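Local coordinates for protein L-ornithine N(5)-monooxygenase (Pseudomonas aeruginosa, PDB 3S5W) that catalyses the FAD- and NADPH-dependent hydroxylation of L-ornithine to N(5)-hydroxyornithine, the first step in making the hydroxamate siderophore pyoverdin, at residues 83-88 with 427-432; 271-276 with 301-306. All coordinates share one frame; numbering follows the deposited sequence.

Overall arrangement
Both contacts are buried, and both bind N5-hydroxyornithine in the active site. Contact 1 lies deeper: its centre is about 11 Å from that of the chain, against about 17 Å for the centre of contact 2. It joins two loops at the pyrimidine end of the flavin. Its chemistry is mainly apolar packing plus backbone bonds to FAD, with one serine hydroxyl on the product. Contact 2 joins the short, weakly bonded helix 271-274 and the 3-10 segment that follows to the loop before helix 310-326. Its direct packing is smaller, and its polar groups grip the product and NADP. Contact 2 is nested within the loop closed by contact 1, and the two meet where Leu428 packs on Asn304.

Contact 1. Residues 83-88 with 427-432; sequences LQISFL and TLLSVL. With FAD (flavin-adenine dinucleotide), chain C; ONH (N~5~-hydroxy-L-ornithine), chain E.
A chi1 of -160° swings Ile85 CG1 away from the backbone N, and the nearly extended chain beyond it carries CD1 to 3.4 Å from Ser430 OG. The same torsion leaves CG2 between the backbone N and the carbonyl carbon, turned to Leu429. Ile85 CG2 and Leu429 CD1 meet at 3.9 Å, and the two side chains run obliquely across each other. Leu83 CD1 touches Leu429 CD1 more loosely. Leu429 CD1 lies against one face of the flavin's pyrimidine ring. Leu83 CD1 is on that side too, beyond the rim near O4. Ile85 CG2 is at the N3 edge, and the product lies over the opposite face. Two nearly straight backbone bonds hold the ring: Gln84 N donates to FAD O4 at 2.8 Å and Leu429 N to FAD O2 at 2.9 Å. This is the FAD site of a class B flavin-dependent N-hydroxylating monooxygenase. Thr427 O accepts from the ribityl hydroxyl FAD O2' at 2.8 Å. Ser430 OG donates to the product carboxylate oxygen ONH OXT at 2.7 Å. Ile85 CD1 sits beside that oxygen, and Leu428 CD1 is 3.7 Å from ONH CG. Leu429 and Leu83 also pack on Phe129 of helix 126-137.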
# COMPACT_ATOMS: atom_id res chain seq x y z
N LEU A 83 -1.41 12.11 5.83
CA LEU A 83 -0.29 11.48 5.15
C LEU A 83 0.84 11.23 6.15
O LEU A 83 1.08 12.06 6.96
CB LEU A 83 0.18 12.39 4.02
CG LEU A 83 1.09 11.87 2.92
CD1 LEU A 83 0.41 10.88 2.05
CD2 LEU A 83 1.66 13.00 2.08
N GLN A 84 1.50 10.09 6.11
CA GLN A 84 2.53 9.80 7.11
C GLN A 84 3.92 9.98 6.55
O GLN A 84 4.87 9.29 6.97
CB GLN A 84 2.39 8.38 7.61
CG GLN A 84 0.99 8.00 7.81
CD GLN A 84 0.92 6.81 8.67
OE1 GLN A 84 1.26 6.87 9.86
NE2 GLN A 84 0.51 5.69 8.09
N ILE A 85 4.05 10.91 5.61
CA ILE A 85 5.32 11.22 4.97
C ILE A 85 5.27 12.69 4.54
O ILE A 85 4.17 13.20 4.28
CB ILE A 85 5.55 10.27 3.76
CG1 ILE A 85 7.04 10.20 3.36
CG2 ILE A 85 4.61 10.63 2.59
CD1 ILE A 85 7.33 9.10 2.29
N SER A 86 6.41 13.38 4.48
CA SER A 86 6.41 14.79 4.01
C SER A 86 5.90 14.90 2.57
O SER A 86 6.20 14.03 1.74
CB SER A 86 7.83 15.39 4.07
OG SER A 86 7.90 16.69 3.49
N PHE A 87 5.15 15.96 2.28
CA PHE A 87 4.70 16.21 0.91
C PHE A 87 5.86 16.37 -0.08
O PHE A 87 5.66 16.24 -1.28
CB PHE A 87 3.76 17.41 0.85
CG PHE A 87 4.46 18.75 0.98
CD1 PHE A 87 5.09 19.34 -0.12
CD2 PHE A 87 4.47 19.43 2.20
CE1 PHE A 87 5.70 20.59 -0.01
CE2 PHE A 87 5.09 20.68 2.30
CZ PHE A 87 5.72 21.25 1.19
N LEU A 88 7.06 16.67 0.41
CA LEU A 88 8.23 16.76 -0.46
C LEU A 88 8.70 15.39 -0.99
O LEU A 88 9.51 15.32 -1.91
CB LEU A 88 9.38 17.48 0.24
CG LEU A 88 9.18 18.98 0.54
CD1 LEU A 88 10.30 19.50 1.45
CD2 LEU A 88 9.10 19.79 -0.77
N THR A 427 7.97 -0.45 0.16
CA THR A 427 6.50 -0.43 0.02
C THR A 427 5.86 0.96 0.17
O THR A 427 4.63 1.06 0.23
CB THR A 427 5.83 -1.34 1.07
OG1 THR A 427 6.02 -0.78 2.38
CG2 THR A 427 6.42 -2.77 0.99
N LEU A 428 6.68 2.01 0.26
CA LEU A 428 6.16 3.35 0.62
C LEU A 428 6.27 4.32 -0.54
O LEU A 428 6.65 3.93 -1.65
CB LEU A 428 6.92 3.89 1.84
CG LEU A 428 6.92 3.04 3.11
CD1 LEU A 428 7.77 3.70 4.19
CD2 LEU A 428 5.50 2.80 3.63
N LEU A 429 5.95 5.59 -0.29
CA LEU A 429 6.21 6.65 -1.29
C LEU A 429 7.67 7.14 -1.27
O LEU A 429 8.09 7.87 -2.17
CB LEU A 429 5.29 7.86 -1.02
CG LEU A 429 3.81 7.58 -1.11
CD1 LEU A 429 3.01 8.72 -0.47
CD2 LEU A 429 3.38 7.36 -2.61
N SER A 430 8.43 6.72 -0.25
CA SER A 430 9.73 7.31 0.11
C SER A 430 10.78 7.55 -0.99
O SER A 430 11.43 8.60 -1.03
CB SER A 430 10.37 6.54 1.31
OG SER A 430 9.42 6.37 2.36
N VAL A 431 10.97 6.56 -1.85
CA VAL A 431 12.04 6.65 -2.85
C VAL A 431 11.51 6.54 -4.29
O VAL A 431 12.28 6.31 -5.20
CB VAL A 431 13.18 5.62 -2.63
CG1 VAL A 431 13.93 5.86 -1.31
CG2 VAL A 431 12.64 4.15 -2.70
N LEU A 432 10.21 6.72 -4.48
CA LEU A 432 9.60 6.54 -5.79
C LEU A 432 10.30 7.32 -6.90
O LEU A 432 10.53 6.75 -7.96
CB LEU A 432 8.10 6.81 -5.76
CG LEU A 432 7.23 5.82 -4.96
CD1 LEU A 432 5.82 6.10 -5.32
CD2 LEU A 432 7.55 4.38 -5.25
PA FAD C . -0.71 0.73 -4.88
O1A FAD C . -1.28 -0.27 -3.94
O2A FAD C . -0.92 2.20 -4.48
O5B FAD C . -1.36 0.52 -6.36
C5B FAD C . -1.49 -0.78 -6.87
C4B FAD C . -2.48 -0.64 -8.02
O4B FAD C . -2.56 -1.88 -8.66
C3B FAD C . -3.88 -0.34 -7.49
O3B FAD C . -4.35 0.87 -8.05
C2B FAD C . -4.72 -1.54 -7.92
O2B FAD C . -6.00 -1.16 -8.43
C1B FAD C . -3.90 -2.11 -9.04
N9A FAD C . -3.99 -3.55 -9.22
C8A FAD C . -3.80 -4.56 -8.28
N7A FAD C . -3.90 -5.76 -8.92
C5A FAD C . -4.12 -5.51 -10.24
C6A FAD C . -4.29 -6.36 -11.34
N6A FAD C . -4.01 -7.67 -11.24
N1A FAD C . -4.51 -5.78 -12.59
C2A FAD C . -4.54 -4.42 -12.78
N3A FAD C . -4.37 -3.57 -11.69
C4A FAD C . -4.16 -4.12 -10.45
N1 FAD C . 2.96 5.24 2.05
C2 FAD C . 3.56 6.44 2.40
O2 FAD C . 4.70 6.68 2.04
N3 FAD C . 2.88 7.38 3.14
C4 FAD C . 1.59 7.17 3.55
O4 FAD C . 1.00 8.07 4.18
C4X FAD C . 0.97 5.95 3.22
N5 FAD C . -0.32 5.69 3.64
C5X FAD C . -0.92 4.48 3.33
C6 FAD C . -2.24 4.24 3.76
C7 FAD C . -2.87 3.04 3.46
C7M FAD C . -4.27 2.84 3.96
C8 FAD C . -2.17 2.06 2.75
C8M FAD C . -2.79 0.74 2.39
C9 FAD C . -0.87 2.30 2.32
C9A FAD C . -0.23 3.52 2.58
N10 FAD C . 1.08 3.77 2.16
C10 FAD C . 1.68 4.98 2.50
C1' FAD C . 1.89 2.75 1.42
C2' FAD C . 1.46 2.54 -0.05
O2' FAD C . 1.86 1.19 -0.33
C3' FAD C . 2.21 3.51 -0.95
O3' FAD C . 1.96 4.88 -0.58
C4' FAD C . 1.78 3.37 -2.43
O4' FAD C . 0.36 3.37 -2.51
C5' FAD C . 2.40 2.15 -3.17
O5' FAD C . 2.21 2.36 -4.55
P FAD C . 2.05 1.15 -5.62
O1P FAD C . 1.70 1.82 -6.93
O2P FAD C . 3.32 0.35 -5.55
O3P FAD C . 0.82 0.32 -5.06
C ONH E . 9.83 8.65 5.38
N ONH E . 9.23 8.18 7.72
O ONH E . 10.07 9.82 5.80
CA ONH E . 9.18 7.69 6.32
CB ONH E . 7.75 7.39 5.85
CD ONH E . 5.73 6.04 6.30
NE ONH E . 5.22 5.04 7.20
CG ONH E . 7.14 6.33 6.76
OZ ONH E . 3.86 4.91 7.29
OXT ONH E . 10.11 8.24 4.21

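Contact 2. Residues 271-276 with 301-306; sequences PFVNEV and HNTNYS. With NAP (NADP nicotinamide-adenine-dinucleotide phosphate), chain F; ONH (N~5~-hydroxy-L-ornithine), chain E.
Val273 and Thr303 meet through methyl groups. Val273 CG1 and Thr303 CG2 are 3.4 Å apart, tighter than usual for two carbons, and the side chains pass each other obliquely. Val276 CG1 adds a looser touch on the same Thr303 methyl. With CG2 anti to its carbonyl carbon, Thr303 directs this methyl at the valines, while its OG1 is hydrogen-bonded to Tyr300 O. The side chain of Thr303 also packs on Phe277 and Leu424.

The polar residues next to this apolar join hold the ligands. The Asn274 amide takes the amino acid end of N5-hydroxyornithine with both its atoms: OD1 accepts from ONH N at 2.7 Å, and ND2 donates to the carboxylate oxygen ONH O at 2.9 Å. At the far end of the product, Asn304 OD1 accepts from the hydroxylated nitrogen ONH NE at 2.8 Å. Asn304 ND2 lies 3.4 Å above one face of the Tyr305 ring, offset toward its rim. Tyr305 OH is hydrogen-bonded to Gln419.

The backbone around these residues is set by local turns. His301 O accepts from both Asn304 N and Tyr305 N, and Val276 N bonds to Val273 O. From Asn304 onward the chain faces NADP. Asn304 O accepts from NAP O3D, a hydroxyl of the nicotinamide-side ribose, at 3.0 Å. Ser306 N donates to the diphosphate oxygen NAP O1A at 2.7 Å in a nearly straight bond. Ser306 OG donates to the 2'-phosphate oxygen NAP O2X, also at 2.7 Å.

Asn304 thus binds product through its side chain and NADP through its carbonyl. The bond from Ser306 OG reaches the phosphate that distinguishes NADP from NAD, consistent with the enzyme's use of NADPH.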
# COMPACT_ATOMS: atom_id res chain seq x y z
N PRO A 271 14.95 12.28 13.28
CA PRO A 271 15.69 12.54 12.05
C PRO A 271 16.88 11.61 11.71
O PRO A 271 17.10 11.31 10.52
CB PRO A 271 16.10 14.02 12.18
CG PRO A 271 16.11 14.29 13.66
CD PRO A 271 14.94 13.46 14.18
N PHE A 272 17.65 11.14 12.70
CA PHE A 272 18.72 10.19 12.39
C PHE A 272 18.14 8.85 11.94
O PHE A 272 18.58 8.29 10.93
CB PHE A 272 19.65 9.94 13.60
CG PHE A 272 20.47 11.14 13.98
CD1 PHE A 272 21.68 11.40 13.34
CD2 PHE A 272 20.03 12.00 14.98
CE1 PHE A 272 22.46 12.50 13.70
CE2 PHE A 272 20.80 13.12 15.34
CZ PHE A 272 22.00 13.36 14.70
N VAL A 273 17.19 8.33 12.71
CA VAL A 273 16.47 7.11 12.35
C VAL A 273 15.85 7.23 10.93
O VAL A 273 15.92 6.28 10.13
CB VAL A 273 15.39 6.81 13.42
CG1 VAL A 273 14.36 5.77 12.93
CG2 VAL A 273 16.07 6.36 14.70
N ASN A 274 15.29 8.40 10.64
CA ASN A 274 14.57 8.59 9.37
C ASN A 274 15.46 8.49 8.14
O ASN A 274 14.96 8.34 7.00
CB ASN A 274 13.75 9.88 9.34
CG ASN A 274 12.48 9.73 8.50
OD1 ASN A 274 11.68 8.82 8.73
ND2 ASN A 274 12.29 10.61 7.53
N GLU A 275 16.77 8.57 8.37
CA GLU A 275 17.74 8.31 7.29
C GLU A 275 17.63 6.90 6.67
O GLU A 275 18.10 6.68 5.55
CB GLU A 275 19.17 8.62 7.73
CG GLU A 275 19.35 10.15 7.87
CD GLU A 275 20.75 10.58 8.20
OE1 GLU A 275 21.61 9.70 8.39
OE2 GLU A 275 20.98 11.81 8.29
N VAL A 276 16.98 5.98 7.37
CA VAL A 276 16.75 4.60 6.83
C VAL A 276 15.84 4.60 5.58
O VAL A 276 15.77 3.59 4.84
CB VAL A 276 16.25 3.59 7.92
CG1 VAL A 276 14.80 3.83 8.33
CG2 VAL A 276 16.43 2.15 7.51
N HIS A 301 12.07 -1.75 12.46
CA HIS A 301 10.70 -2.19 12.22
C HIS A 301 9.68 -1.13 12.66
O HIS A 301 8.67 -0.92 11.97
CB HIS A 301 10.43 -3.51 12.97
CG HIS A 301 9.24 -4.27 12.48
ND1 HIS A 301 8.13 -4.52 13.28
CD2 HIS A 301 8.99 -4.89 11.30
CE1 HIS A 301 7.25 -5.24 12.60
NE2 HIS A 301 7.75 -5.47 11.40
N ASN A 302 9.98 -0.44 13.77
CA ASN A 302 9.06 0.53 14.35
C ASN A 302 9.02 1.92 13.67
O ASN A 302 8.37 2.84 14.17
CB ASN A 302 9.31 0.67 15.88
CG ASN A 302 10.48 1.54 16.20
OD1 ASN A 302 11.45 1.61 15.43
ND2 ASN A 302 10.42 2.24 17.35
N THR A 303 9.73 2.06 12.57
CA THR A 303 9.58 3.26 11.71
C THR A 303 8.37 3.08 10.80
O THR A 303 7.88 4.03 10.20
CB THR A 303 10.79 3.44 10.79
OG1 THR A 303 10.92 2.27 9.98
CG2 THR A 303 12.06 3.64 11.62
N ASN A 304 7.87 1.85 10.70
CA ASN A 304 6.81 1.59 9.71
C ASN A 304 5.72 0.60 10.06
O ASN A 304 4.64 0.68 9.49
CB ASN A 304 7.44 1.20 8.37
CG ASN A 304 6.42 1.28 7.20
OD1 ASN A 304 5.88 2.35 6.93
ND2 ASN A 304 6.14 0.14 6.55
N TYR A 305 5.98 -0.37 10.94
CA TYR A 305 5.02 -1.44 11.18
C TYR A 305 4.60 -1.48 12.64
O TYR A 305 5.46 -1.28 13.53
CB TYR A 305 5.64 -2.80 10.81
CG TYR A 305 5.95 -2.93 9.34
CD1 TYR A 305 4.91 -3.13 8.42
CD2 TYR A 305 7.28 -2.89 8.87
CE1 TYR A 305 5.17 -3.26 7.07
CE2 TYR A 305 7.56 -3.02 7.49
CZ TYR A 305 6.48 -3.21 6.60
OH TYR A 305 6.69 -3.34 5.25
N SER A 306 3.30 -1.75 12.87
CA SER A 306 2.69 -1.87 14.21
C SER A 306 2.90 -0.61 15.06
O SER A 306 3.12 -0.69 16.29
CB SER A 306 3.24 -3.09 14.97
OG SER A 306 3.05 -4.28 14.22
PA NAP F . 0.72 -2.87 10.24
O1A NAP F . 1.62 -1.82 10.74
O2A NAP F . 1.40 -4.00 9.64
O5B NAP F . -0.27 -3.21 11.44
C5B NAP F . -0.81 -4.48 11.45
C4B NAP F . -1.50 -4.57 12.79
O4B NAP F . -2.25 -5.75 12.70
C3B NAP F . -0.48 -4.74 13.93
O3B NAP F . -1.09 -4.16 15.08
C2B NAP F . -0.44 -6.27 14.05
O2B NAP F . -0.18 -6.68 15.36
C1B NAP F . -1.90 -6.66 13.71
N9A NAP F . -1.95 -8.06 13.25
C8A NAP F . -1.35 -8.58 12.12
N7A NAP F . -1.61 -9.91 12.06
C5A NAP F . -2.33 -10.23 13.14
C6A NAP F . -2.85 -11.45 13.59
N6A NAP F . -2.63 -12.57 12.90
N1A NAP F . -3.56 -11.47 14.75
C2A NAP F . -3.79 -10.34 15.49
N3A NAP F . -3.28 -9.13 15.05
C4A NAP F . -2.55 -9.09 13.91
O3 NAP F . -0.39 -2.28 9.24
PN NAP F . -1.21 -0.86 9.16
O1N NAP F . -2.21 -1.05 8.06
O2N NAP F . -1.72 -0.39 10.49
O5D NAP F . 0.03 0.03 8.63
C5D NAP F . 0.47 1.31 9.03
C4D NAP F . 0.99 1.84 7.70
O4D NAP F . 0.89 3.22 7.49
C3D NAP F . 2.44 1.56 7.34
O3D NAP F . 2.72 0.19 7.26
C2D NAP F . 2.52 2.34 6.01
O2D NAP F . 2.23 1.61 4.83
C1D NAP F . 1.44 3.43 6.20
P2B NAP F . 1.26 -7.22 15.86
O1X NAP F . 0.87 -7.94 17.15
O2X NAP F . 2.06 -5.95 16.06
O3X NAP F . 1.86 -8.09 14.79
C ONH E . 9.83 8.65 5.38
N ONH E . 9.23 8.18 7.72
O ONH E . 10.07 9.82 5.80
CA ONH E . 9.18 7.69 6.32
CB ONH E . 7.75 7.39 5.85
CD ONH E . 5.73 6.04 6.30
NE ONH E . 5.22 5.04 7.20
CG ONH E . 7.14 6.33 6.76
OZ ONH E . 3.86 4.91 7.29
OXT ONH E . 10.11 8.24 4.21